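Local atomic coordinates of O-phospho-L-seryl-tRNA:Cys-tRNA synthase (Methanocaldococcus jannaschii DSM 2661, PDB entry 5X6B), a protein that probably converts O-phosphoserine carried on a transfer RNA to cysteine, using a pyridoxal phosphate cofactor bound as a lysine Schiff base. Residues D138-H147 with K192-D203; Y232-N240 with V310-D318. All blocks are in the same frame, centred on the assembly; numbering follows the deposited sequence.

How the contacts relate
Following the chain from its N terminus, 138-147 comes first. It supplies strand 139-143 of the central mixed sheet. The chain then runs through helix 148-156, strand 160-166 and helix 179-188 before 192-203 returns beside it, and contact 1 closes that loop. Contact 2 opens later, with 232-240 after strand 226-229. It closes when helix 307-314 and the start of helix 317-331 pack on that loop. The two closures are in series and neither encloses the other. They meet where Thr233 and Val202 pack together, with a probable hydrogen bond between Thr233 OG1 and His201 ND1. The sheet is thereby tied to the helices that follow it.

Contact 1 (D138-H147 with K192-D203); sequences DYVVLDKNAH and KNVGLILLTHVD
Val141 grips the neighbouring strand with both backbone polar atoms. Its N donates to Leu196 O at 2.9 Å, and its O accepts from Leu198 N at 2.7 Å. Strands 139-143 and 194-200 run parallel, 16° apart. Earlier, Tyr139 N binds Asn193 O and Gly195 N binds Tyr139 O. The register slips by one residue between Tyr139 and Val140, a beta bulge with Gly195 the extra residue.

Side chains fill both faces. Val141 CG2 meets Val194 CG1 at 3.7 Å, the two side chains crossing at about a right angle. On the face of Val140 and Leu196, Leu142 CB touches Leu198 CD2 at 3.7 Å. Lys192 CG packs obliquely against the Tyr139 ring near CE2, and its chain bends off at chi2. Just before the strands, Asn193 ND2 reaches Asp138 OD1 from above the carboxylate plane, at 3.1 Å. Asp138 OD2 is held by Lys135 N.

At the C-terminal ends of the strands, Asp143 CG sits between its backbone N and carbonyl carbon (chi1 58°). This brings OD1 to Thr200 OG1 at 3.1 Å, using the syn lone pair. Thr200 N adds a weak bond to the same oxygen. Beyond the strands, the amide of Asn145 stacks on the Asp203 carboxylate, their planes 15° apart. Tyr166 and Tyr173 hold that amide, while Tyr206 and Asn208 hold the carboxylate.

Helices 179-188 and 148-156 pack against opposite faces of the strand pair. Strand 160-166 bonds the other edge of 139-143. This is the mostly parallel, helix-flanked seven-stranded sheet of the large domain in fold-type I pyridoxal phosphate enzymes.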
loop_
_atom_site.group_PDB
_atom_site.type_symbol
_atom_site.label_atom_id
_atom_site.label_comp_id
_atom_site.label_asym_id
_atom_site.label_seq_id
_atom_site.Cartn_x
_atom_site.Cartn_y
_atom_site.Cartn_z
ATOM N N ASP B 138 -15.364 -6.445 -31.616
ATOM C CA ASP B 138 -14.036 -6.734 -32.156
ATOM C C ASP B 138 -13.475 -8.044 -31.615
ATOM O O ASP B 138 -13.933 -8.568 -30.597
ATOM C CB ASP B 138 -13.055 -5.601 -31.848
ATOM C CG ASP B 138 -13.228 -4.409 -32.767
ATOM O OD1 ASP B 138 -14.012 -4.510 -33.734
ATOM O OD2 ASP B 138 -12.570 -3.372 -32.521
ATOM N N TYR B 139 -12.482 -8.572 -32.312
ATOM C CA TYR B 139 -11.834 -9.794 -31.879
ATOM C C TYR B 139 -10.504 -9.471 -31.218
ATOM O O TYR B 139 -9.724 -8.659 -31.728
ATOM C CB TYR B 139 -11.636 -10.756 -33.056
ATOM C CG TYR B 139 -12.765 -11.751 -33.230
ATOM C CD1 TYR B 139 -12.650 -13.052 -32.753
ATOM C CD2 TYR B 139 -13.948 -11.391 -33.862
ATOM C CE1 TYR B 139 -13.676 -13.966 -32.904
ATOM C CE2 TYR B 139 -14.984 -12.302 -34.013
ATOM C CZ TYR B 139 -14.841 -13.586 -33.536
ATOM O OH TYR B 139 -15.868 -14.491 -33.686
ATOM N N VAL B 140 -10.271 -10.081 -30.061
ATOM C CA VAL B 140 -8.972 -10.025 -29.408
ATOM C C VAL B 140 -8.200 -11.294 -29.734
ATOM O O VAL B 140 -8.666 -12.402 -29.461
ATOM C CB VAL B 140 -9.095 -9.873 -27.874
ATOM C CG1 VAL B 140 -7.747 -10.090 -27.205
ATOM C CG2 VAL B 140 -9.648 -8.508 -27.519
ATOM N N VAL B 141 -7.025 -11.134 -30.332
ATOM C CA VAL B 141 -6.197 -12.287 -30.668
ATOM C C VAL B 141 -5.125 -12.486 -29.598
ATOM O O VAL B 141 -4.259 -11.632 -29.411
ATOM C CB VAL B 141 -5.547 -12.128 -32.057
ATOM C CG1 VAL B 141 -4.648 -13.310 -32.364
ATOM C CG2 VAL B 141 -6.622 -11.985 -33.128
ATOM N N LEU B 142 -5.205 -13.614 -28.894
ATOM C CA LEU B 142 -4.301 -13.914 -27.787
ATOM C C LEU B 142 -3.809 -15.358 -27.828
ATOM O O LEU B 142 -4.401 -16.202 -28.502
ATOM C CB LEU B 142 -4.988 -13.633 -26.445
ATOM C CG LEU B 142 -6.425 -14.127 -26.207
ATOM C CD1 LEU B 142 -6.495 -15.614 -25.879
ATOM C CD2 LEU B 142 -7.090 -13.326 -25.098
ATOM N N ASP B 143 -2.732 -15.641 -27.099
ATOM C CA ASP B 143 -2.188 -16.998 -27.022
ATOM C C ASP B 143 -3.098 -17.912 -26.205
ATOM O O ASP B 143 -3.909 -17.445 -25.418
ATOM C CB ASP B 143 -0.778 -16.987 -26.418
ATOM C CG ASP B 143 -0.737 -16.372 -25.029
ATOM O OD1 ASP B 143 -1.552 -15.474 -24.740
ATOM O OD2 ASP B 143 0.109 -16.795 -24.217
ATOM N N LYS B 144 -2.951 -19.217 -26.388
ATOM C CA LYS B 144 -3.785 -20.183 -25.681
ATOM C C LYS B 144 -3.372 -20.341 -24.221
ATOM O O LYS B 144 -4.091 -20.952 -23.428
ATOM C CB LYS B 144 -3.741 -21.541 -26.389
ATOM C CG LYS B 144 -5.106 -22.034 -26.828
ATOM C CD LYS B 144 -5.047 -23.403 -27.486
ATOM C CE LYS B 144 -5.490 -23.312 -28.944
ATOM N NZ LYS B 144 -5.798 -24.642 -29.546
ATOM N N ASN B 145 -2.216 -19.785 -23.869
ATOM C CA ASN B 145 -1.726 -19.832 -22.494
ATOM C C ASN B 145 -2.155 -18.619 -21.681
ATOM O O ASN B 145 -1.696 -18.424 -20.552
ATOM C CB ASN B 145 -0.199 -19.927 -22.466
ATOM C CG ASN B 145 0.302 -21.341 -22.605
ATOM O OD1 ASN B 145 -0.466 -22.302 -22.521
ATOM N ND2 ASN B 145 1.612 -21.481 -22.787
ATOM N N ALA B 146 -3.029 -17.804 -22.258
ATOM C CA ALA B 146 -3.404 -16.535 -21.647
ATOM C C ALA B 146 -4.098 -16.718 -20.301
ATOM O O ALA B 146 -4.833 -17.688 -20.084
ATOM C CB ALA B 146 -4.288 -15.736 -22.594
ATOM N N HIS B 147 -3.841 -15.774 -19.401
ATOM C CA HIS B 147 -4.455 -15.753 -18.079
ATOM C C HIS B 147 -5.954 -15.517 -18.201
ATOM O O HIS B 147 -6.394 -14.757 -19.067
ATOM C CB HIS B 147 -3.810 -14.666 -17.219
ATOM C CG HIS B 147 -4.116 -14.785 -15.760
ATOM N ND1 HIS B 147 -5.047 -13.997 -15.127
ATOM C CD2 HIS B 147 -3.608 -15.608 -14.806
ATOM C CE1 HIS B 147 -5.104 -14.323 -13.846
ATOM N NE2 HIS B 147 -4.241 -15.300 -13.631
ATOM N N LYS B 192 -14.553 -10.394 -40.120
ATOM C CA LYS B 192 -14.393 -10.026 -38.719
ATOM C C LYS B 192 -13.264 -9.011 -38.547
ATOM O O LYS B 192 -12.297 -9.003 -39.313
ATOM C CB LYS B 192 -14.118 -11.264 -37.863
ATOM C CG LYS B 192 -15.360 -11.933 -37.298
ATOM C CD LYS B 192 -16.157 -12.678 -38.345
ATOM C CE LYS B 192 -17.366 -13.350 -37.715
ATOM N NZ LYS B 192 -18.277 -13.944 -38.733
ATOM N N ASN B 193 -13.393 -8.148 -37.546
ATOM C CA ASN B 193 -12.344 -7.181 -37.254
ATOM C C ASN B 193 -11.519 -7.580 -36.032
ATOM O O ASN B 193 -12.051 -8.104 -35.053
ATOM C CB ASN B 193 -12.940 -5.789 -37.047
ATOM C CG ASN B 193 -11.876 -4.715 -36.919
ATOM O OD1 ASN B 193 -10.814 -4.799 -37.541
ATOM N ND2 ASN B 193 -12.148 -3.705 -36.099
ATOM N N VAL B 194 -10.215 -7.337 -36.104
ATOM C CA VAL B 194 -9.321 -7.589 -34.981
ATOM C C VAL B 194 -8.873 -6.267 -34.379
ATOM O O VAL B 194 -8.113 -5.518 -34.996
ATOM C CB VAL B 194 -8.089 -8.406 -35.399
ATOM C CG1 VAL B 194 -7.107 -8.514 -34.240
ATOM C CG2 VAL B 194 -8.510 -9.787 -35.877
ATOM N N GLY B 195 -9.355 -5.983 -33.173
ATOM C CA GLY B 195 -9.065 -4.724 -32.518
ATOM C C GLY B 195 -7.779 -4.741 -31.719
ATOM O O GLY B 195 -7.136 -3.705 -31.539
ATOM N N LEU B 196 -7.390 -5.920 -31.246
ATOM C CA LEU B 196 -6.239 -6.019 -30.364
ATOM C C LEU B 196 -5.498 -7.353 -30.452
ATOM O O LEU B 196 -6.107 -8.429 -30.448
ATOM C CB LEU B 196 -6.681 -5.780 -28.917
ATOM C CG LEU B 196 -5.575 -5.715 -27.859
ATOM C CD1 LEU B 196 -4.648 -4.546 -28.137
ATOM C CD2 LEU B 196 -6.176 -5.612 -26.468
ATOM N N ILE B 197 -4.172 -7.268 -30.521
ATOM C CA ILE B 197 -3.318 -8.443 -30.392
ATOM C C ILE B 197 -2.703 -8.504 -28.991
ATOM O O ILE B 197 -2.096 -7.535 -28.523
ATOM C CB ILE B 197 -2.204 -8.444 -31.447
ATOM C CG1 ILE B 197 -2.813 -8.408 -32.845
ATOM C CG2 ILE B 197 -1.322 -9.672 -31.291
ATOM C CD1 ILE B 197 -1.796 -8.245 -33.933
ATOM N N LEU B 198 -2.867 -9.644 -28.329
ATOM C CA LEU B 198 -2.436 -9.800 -26.941
ATOM C C LEU B 198 -1.478 -10.979 -26.770
ATOM O O LEU B 198 -1.757 -12.089 -27.222
ATOM C CB LEU B 198 -3.660 -9.975 -26.032
ATOM C CG LEU B 198 -3.481 -9.991 -24.510
ATOM C CD1 LEU B 198 -4.692 -9.360 -23.843
ATOM C CD2 LEU B 198 -3.278 -11.407 -23.985
ATOM N N LEU B 199 -0.350 -10.736 -26.111
ATOM C CA LEU B 199 0.600 -11.805 -25.822
ATOM C C LEU B 199 0.917 -11.892 -24.330
ATOM O O LEU B 199 1.438 -10.945 -23.737
ATOM C CB LEU B 199 1.897 -11.610 -26.614
ATOM C CG LEU B 199 3.019 -12.607 -26.293
ATOM C CD1 LEU B 199 2.591 -14.038 -26.601
ATOM C CD2 LEU B 199 4.296 -12.248 -27.039
ATOM N N THR B 200 0.587 -13.028 -23.727
ATOM C CA THR B 200 0.968 -13.292 -22.350
ATOM C C THR B 200 2.469 -13.543 -22.310
ATOM O O THR B 200 2.928 -14.630 -22.670
ATOM C CB THR B 200 0.216 -14.500 -21.772
ATOM O OG1 THR B 200 -1.193 -14.280 -21.886
ATOM C CG2 THR B 200 0.565 -14.692 -20.313
ATOM N N HIS B 201 3.227 -12.534 -21.884
ATOM C CA HIS B 201 4.690 -12.572 -21.971
ATOM C C HIS B 201 5.285 -13.775 -21.246
ATOM O O HIS B 201 6.196 -14.427 -21.755
ATOM C CB HIS B 201 5.288 -11.286 -21.411
ATOM C CG HIS B 201 6.685 -11.025 -21.872
ATOM N ND1 HIS B 201 7.430 -9.956 -21.423
ATOM C CD2 HIS B 201 7.474 -11.690 -22.749
ATOM C CE1 HIS B 201 8.619 -9.976 -21.999
ATOM N NE2 HIS B 201 8.670 -11.018 -22.809
ATOM N N VAL B 202 4.769 -14.051 -20.052
ATOM C CA VAL B 202 5.010 -15.314 -19.369
ATOM C C VAL B 202 3.671 -15.821 -18.838
ATOM O O VAL B 202 3.009 -15.142 -18.050
ATOM C CB VAL B 202 6.037 -15.176 -18.210
ATOM C CG1 VAL B 202 5.957 -16.369 -17.271
ATOM C CG2 VAL B 202 7.446 -15.042 -18.753
ATOM N N ASP B 203 3.255 -17.000 -19.289
ATOM C CA ASP B 203 2.007 -17.575 -18.805
ATOM C C ASP B 203 2.147 -18.004 -17.355
ATOM O O ASP B 203 3.256 -18.240 -16.876
ATOM C CB ASP B 203 1.572 -18.770 -19.648
ATOM C CG ASP B 203 2.606 -19.871 -19.668
ATOM O OD1 ASP B 203 3.782 -19.588 -19.999
ATOM O OD2 ASP B 203 2.246 -21.012 -19.310
#

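Contact 2 (Y232-N240 with V310-D318); sequences YTVGRMPVN and VVERVKKWD
Gly235 and Arg236 in the loop 232-240 meet Arg313, Val314 and Trp317 of the segment 310-318. In this fold-type I pyridoxal phosphate enzyme, the loop after strand 226-229 packs on that segment. The polar part centres on Gly235 O. Arg313 NE donates to it at 2.9 Å, with the oxygen near the guanidinium plane and an N-H...O angle of 158°. NH2 adds a weak bond to the same oxygen and also binds Gly64 O. Arg236 O receives a CA-H...O contact from Val314 CA at 3.3 Å. The Arg236 guanidinium leads away to a salt bridge with Asp347 and a hydrogen bond to the carbonyl O of the cofactor-modified Lys255.

The apolar part lies around Val314. Its CG1 packs at 3.4 Å from Gly235 C, and Val310 CG1 meets Gly235 CA. The backbone angles of Gly235 (phi 103°) suit glycine.

The aromatic part is a CH-pi and Met-aromatic contact. Arg236 CB touches the Trp317 ring at CZ3. Trp317 CG lies anti to its backbone N (chi1 170°), which turns the indole toward Met237. Met237 SD lies obliquely to the five-membered ring, 5.0 Å from its centroid. Met237 CB stands over that ring, 3.6 Å from the centroid, and Met237 CE reaches Trp317 CZ2 at 3.6 Å.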
loop_
_atom_site.group_PDB
_atom_site.type_symbol
_atom_site.label_atom_id
_atom_site.label_comp_id
_atom_site.label_asym_id
_atom_site.label_seq_id
_atom_site.Cartn_x
_atom_site.Cartn_y
_atom_site.Cartn_z
ATOM N N TYR B 232 4.008 -10.891 -14.430
ATOM C CA TYR B 232 5.032 -11.934 -14.262
ATOM C C TYR B 232 6.350 -11.691 -14.984
ATOM O O TYR B 232 7.238 -12.538 -14.902
ATOM C CB TYR B 232 4.523 -13.312 -14.698
ATOM C CG TYR B 232 4.003 -14.194 -13.591
ATOM C CD1 TYR B 232 4.620 -14.226 -12.345
ATOM C CD2 TYR B 232 2.922 -15.034 -13.809
ATOM C CE1 TYR B 232 4.149 -15.044 -11.341
ATOM C CE2 TYR B 232 2.448 -15.860 -12.813
ATOM C CZ TYR B 232 3.064 -15.862 -11.581
ATOM O OH TYR B 232 2.589 -16.682 -10.585
ATOM N N THR B 233 6.502 -10.569 -15.683
ATOM C CA THR B 233 7.830 -10.238 -16.207
ATOM C C THR B 233 8.343 -8.894 -15.711
ATOM O O THR B 233 9.501 -8.787 -15.311
ATOM C CB THR B 233 7.881 -10.227 -17.750
ATOM O OG1 THR B 233 6.930 -9.291 -18.268
ATOM C CG2 THR B 233 7.604 -11.609 -18.304
ATOM N N VAL B 234 7.502 -7.865 -15.748
ATOM C CA VAL B 234 7.934 -6.548 -15.290
ATOM C C VAL B 234 8.150 -6.569 -13.785
ATOM O O VAL B 234 7.234 -6.870 -13.018
ATOM C CB VAL B 234 6.928 -5.442 -15.663
ATOM C CG1 VAL B 234 7.167 -4.203 -14.834
ATOM C CG2 VAL B 234 7.053 -5.102 -17.135
ATOM N N GLY B 235 9.377 -6.268 -13.374
ATOM C CA GLY B 235 9.742 -6.315 -11.972
ATOM C C GLY B 235 10.543 -7.551 -11.602
ATOM O O GLY B 235 11.054 -7.640 -10.488
ATOM N N ARG B 236 10.642 -8.506 -12.526
ATOM C CA ARG B 236 11.506 -9.676 -12.345
ATOM C C ARG B 236 12.681 -9.625 -13.309
ATOM O O ARG B 236 13.843 -9.704 -12.902
ATOM C CB ARG B 236 10.735 -10.979 -12.555
ATOM C CG ARG B 236 9.574 -11.153 -11.621
ATOM C CD ARG B 236 9.020 -12.571 -11.596
ATOM N NE ARG B 236 7.846 -12.602 -10.726
ATOM C CZ ARG B 236 7.373 -13.688 -10.128
ATOM N NH1 ARG B 236 6.300 -13.609 -9.354
ATOM N NH2 ARG B 236 7.980 -14.848 -10.291
ATOM N N MET B 237 12.361 -9.510 -14.593
ATOM C CA MET B 237 13.365 -9.393 -15.640
ATOM C C MET B 237 13.200 -8.046 -16.330
ATOM O O MET B 237 12.130 -7.448 -16.269
ATOM C CB MET B 237 13.236 -10.539 -16.645
ATOM C CG MET B 237 12.000 -10.451 -17.516
ATOM S SD MET B 237 11.797 -11.892 -18.579
ATOM C CE MET B 237 11.217 -13.128 -17.422
ATOM N N PRO B 238 14.267 -7.548 -16.970
ATOM C CA PRO B 238 14.151 -6.288 -17.713
ATOM C C PRO B 238 13.239 -6.418 -18.932
ATOM O O PRO B 238 13.185 -7.480 -19.551
ATOM C CB PRO B 238 15.596 -5.990 -18.131
ATOM C CG PRO B 238 16.306 -7.295 -18.041
ATOM C CD PRO B 238 15.653 -8.042 -16.929
ATOM N N VAL B 239 12.516 -5.349 -19.257
ATOM C CA VAL B 239 11.580 -5.362 -20.376
ATOM C C VAL B 239 11.637 -4.058 -21.163
ATOM O O VAL B 239 11.440 -2.982 -20.605
ATOM C CB VAL B 239 10.129 -5.593 -19.906
ATOM C CG1 VAL B 239 9.158 -5.362 -21.055
ATOM C CG2 VAL B 239 9.958 -6.999 -19.343
ATOM N N ASN B 240 11.915 -4.161 -22.460
ATOM C CA ASN B 240 11.926 -2.996 -23.338
ATOM C C ASN B 240 10.717 -3.021 -24.261
ATOM O O ASN B 240 10.649 -3.827 -25.190
ATOM C CB ASN B 240 13.219 -2.941 -24.155
ATOM C CG ASN B 240 13.379 -1.633 -24.915
ATOM O OD1 ASN B 240 12.404 -0.940 -25.204
ATOM N ND2 ASN B 240 14.616 -1.292 -25.244
ATOM N N VAL B 310 13.184 -2.978 -6.694
ATOM C CA VAL B 310 12.760 -3.697 -7.893
ATOM C C VAL B 310 13.729 -3.465 -9.055
ATOM O O VAL B 310 14.130 -4.417 -9.732
ATOM C CB VAL B 310 11.326 -3.292 -8.306
ATOM C CG1 VAL B 310 11.033 -3.699 -9.742
ATOM C CG2 VAL B 310 10.318 -3.921 -7.363
ATOM N N VAL B 311 14.105 -2.206 -9.276
ATOM C CA VAL B 311 15.084 -1.850 -10.302
ATOM C C VAL B 311 16.390 -2.632 -10.139
ATOM O O VAL B 311 16.986 -3.079 -11.117
ATOM C CB VAL B 311 15.395 -0.335 -10.278
ATOM C CG1 VAL B 311 16.565 0.000 -11.194
ATOM C CG2 VAL B 311 14.166 0.458 -10.679
ATOM N N GLU B 312 16.822 -2.812 -8.898
ATOM C CA GLU B 312 18.080 -3.494 -8.633
ATOM C C GLU B 312 17.961 -5.011 -8.754
ATOM O O GLU B 312 18.952 -5.693 -9.019
ATOM C CB GLU B 312 18.597 -3.120 -7.246
ATOM C CG GLU B 312 19.147 -1.703 -7.160
ATOM C CD GLU B 312 20.404 -1.508 -7.992
ATOM O OE1 GLU B 312 21.268 -2.411 -7.996
ATOM O OE2 GLU B 312 20.529 -0.449 -8.642
ATOM N N ARG B 313 16.756 -5.542 -8.574
ATOM C CA ARG B 313 16.596 -6.990 -8.571
ATOM C C ARG B 313 16.377 -7.544 -9.976
ATOM O O ARG B 313 16.570 -8.739 -10.198
ATOM C CB ARG B 313 15.449 -7.412 -7.646
ATOM C CG ARG B 313 14.054 -7.287 -8.225
ATOM C CD ARG B 313 13.024 -7.659 -7.167
ATOM N NE ARG B 313 11.662 -7.692 -7.693
ATOM C CZ ARG B 313 10.597 -8.041 -6.981
ATOM N NH1 ARG B 313 10.730 -8.368 -5.703
ATOM N NH2 ARG B 313 9.395 -8.053 -7.541
ATOM N N VAL B 314 15.987 -6.692 -10.923
ATOM C CA VAL B 314 15.865 -7.155 -12.304
ATOM C C VAL B 314 17.253 -7.250 -12.932
ATOM O O VAL B 314 17.458 -8.003 -13.883
ATOM C CB VAL B 314 14.959 -6.242 -13.176
ATOM C CG1 VAL B 314 13.545 -6.202 -12.622
ATOM C CG2 VAL B 314 15.537 -4.845 -13.306
ATOM N N LYS B 315 18.205 -6.497 -12.387
ATOM C CA LYS B 315 19.599 -6.596 -12.812
ATOM C C LYS B 315 20.218 -7.903 -12.322
ATOM O O LYS B 315 21.299 -8.289 -12.762
ATOM C CB LYS B 315 20.415 -5.407 -12.299
ATOM C CG LYS B 315 20.011 -4.062 -12.890
ATOM C CD LYS B 315 20.838 -2.917 -12.302
ATOM C CE LYS B 315 20.425 -1.575 -12.897
ATOM N NZ LYS B 315 21.124 -0.425 -12.257
ATOM N N LYS B 316 19.526 -8.577 -11.410
ATOM C CA LYS B 316 20.025 -9.811 -10.815
ATOM C C LYS B 316 19.088 -10.968 -11.097
ATOM O O LYS B 316 19.045 -11.947 -10.351
ATOM C CB LYS B 316 20.213 -9.643 -9.308
ATOM C CG LYS B 316 21.234 -8.588 -8.941
ATOM C CD LYS B 316 21.362 -8.466 -7.439
ATOM C CE LYS B 316 22.462 -7.495 -7.053
ATOM N NZ LYS B 316 22.505 -7.292 -5.577
ATOM N N TRP B 317 18.348 -10.846 -12.191
ATOM C CA TRP B 317 17.381 -11.853 -12.601
ATOM C C TRP B 317 18.033 -13.215 -12.840
ATOM O O TRP B 317 17.400 -14.262 -12.650
ATOM C CB TRP B 317 16.650 -11.369 -13.856
ATOM C CG TRP B 317 15.798 -12.394 -14.537
ATOM C CD1 TRP B 317 15.943 -12.859 -15.812
ATOM C CD2 TRP B 317 14.666 -13.074 -13.989
ATOM N NE1 TRP B 317 14.971 -13.786 -16.092
ATOM C CE2 TRP B 317 14.172 -13.937 -14.991
ATOM C CE3 TRP B 317 14.017 -13.039 -12.751
ATOM C CZ2 TRP B 317 13.066 -14.760 -14.792
ATOM C CZ3 TRP B 317 12.916 -13.856 -12.555
ATOM C CH2 TRP B 317 12.452 -14.705 -13.571
ATOM N N ASP B 318 19.301 -13.206 -13.246
ATOM C CA ASP B 318 20.003 -14.457 -13.521
ATOM C C ASP B 318 20.223 -15.270 -12.246
ATOM O O ASP B 318 20.212 -16.501 -12.279
ATOM C CB ASP B 318 21.336 -14.185 -14.218
ATOM C CG ASP B 318 21.164 -13.801 -15.682
ATOM O OD1 ASP B 318 20.136 -14.174 -16.292
ATOM O OD2 ASP B 318 22.059 -13.121 -16.227
#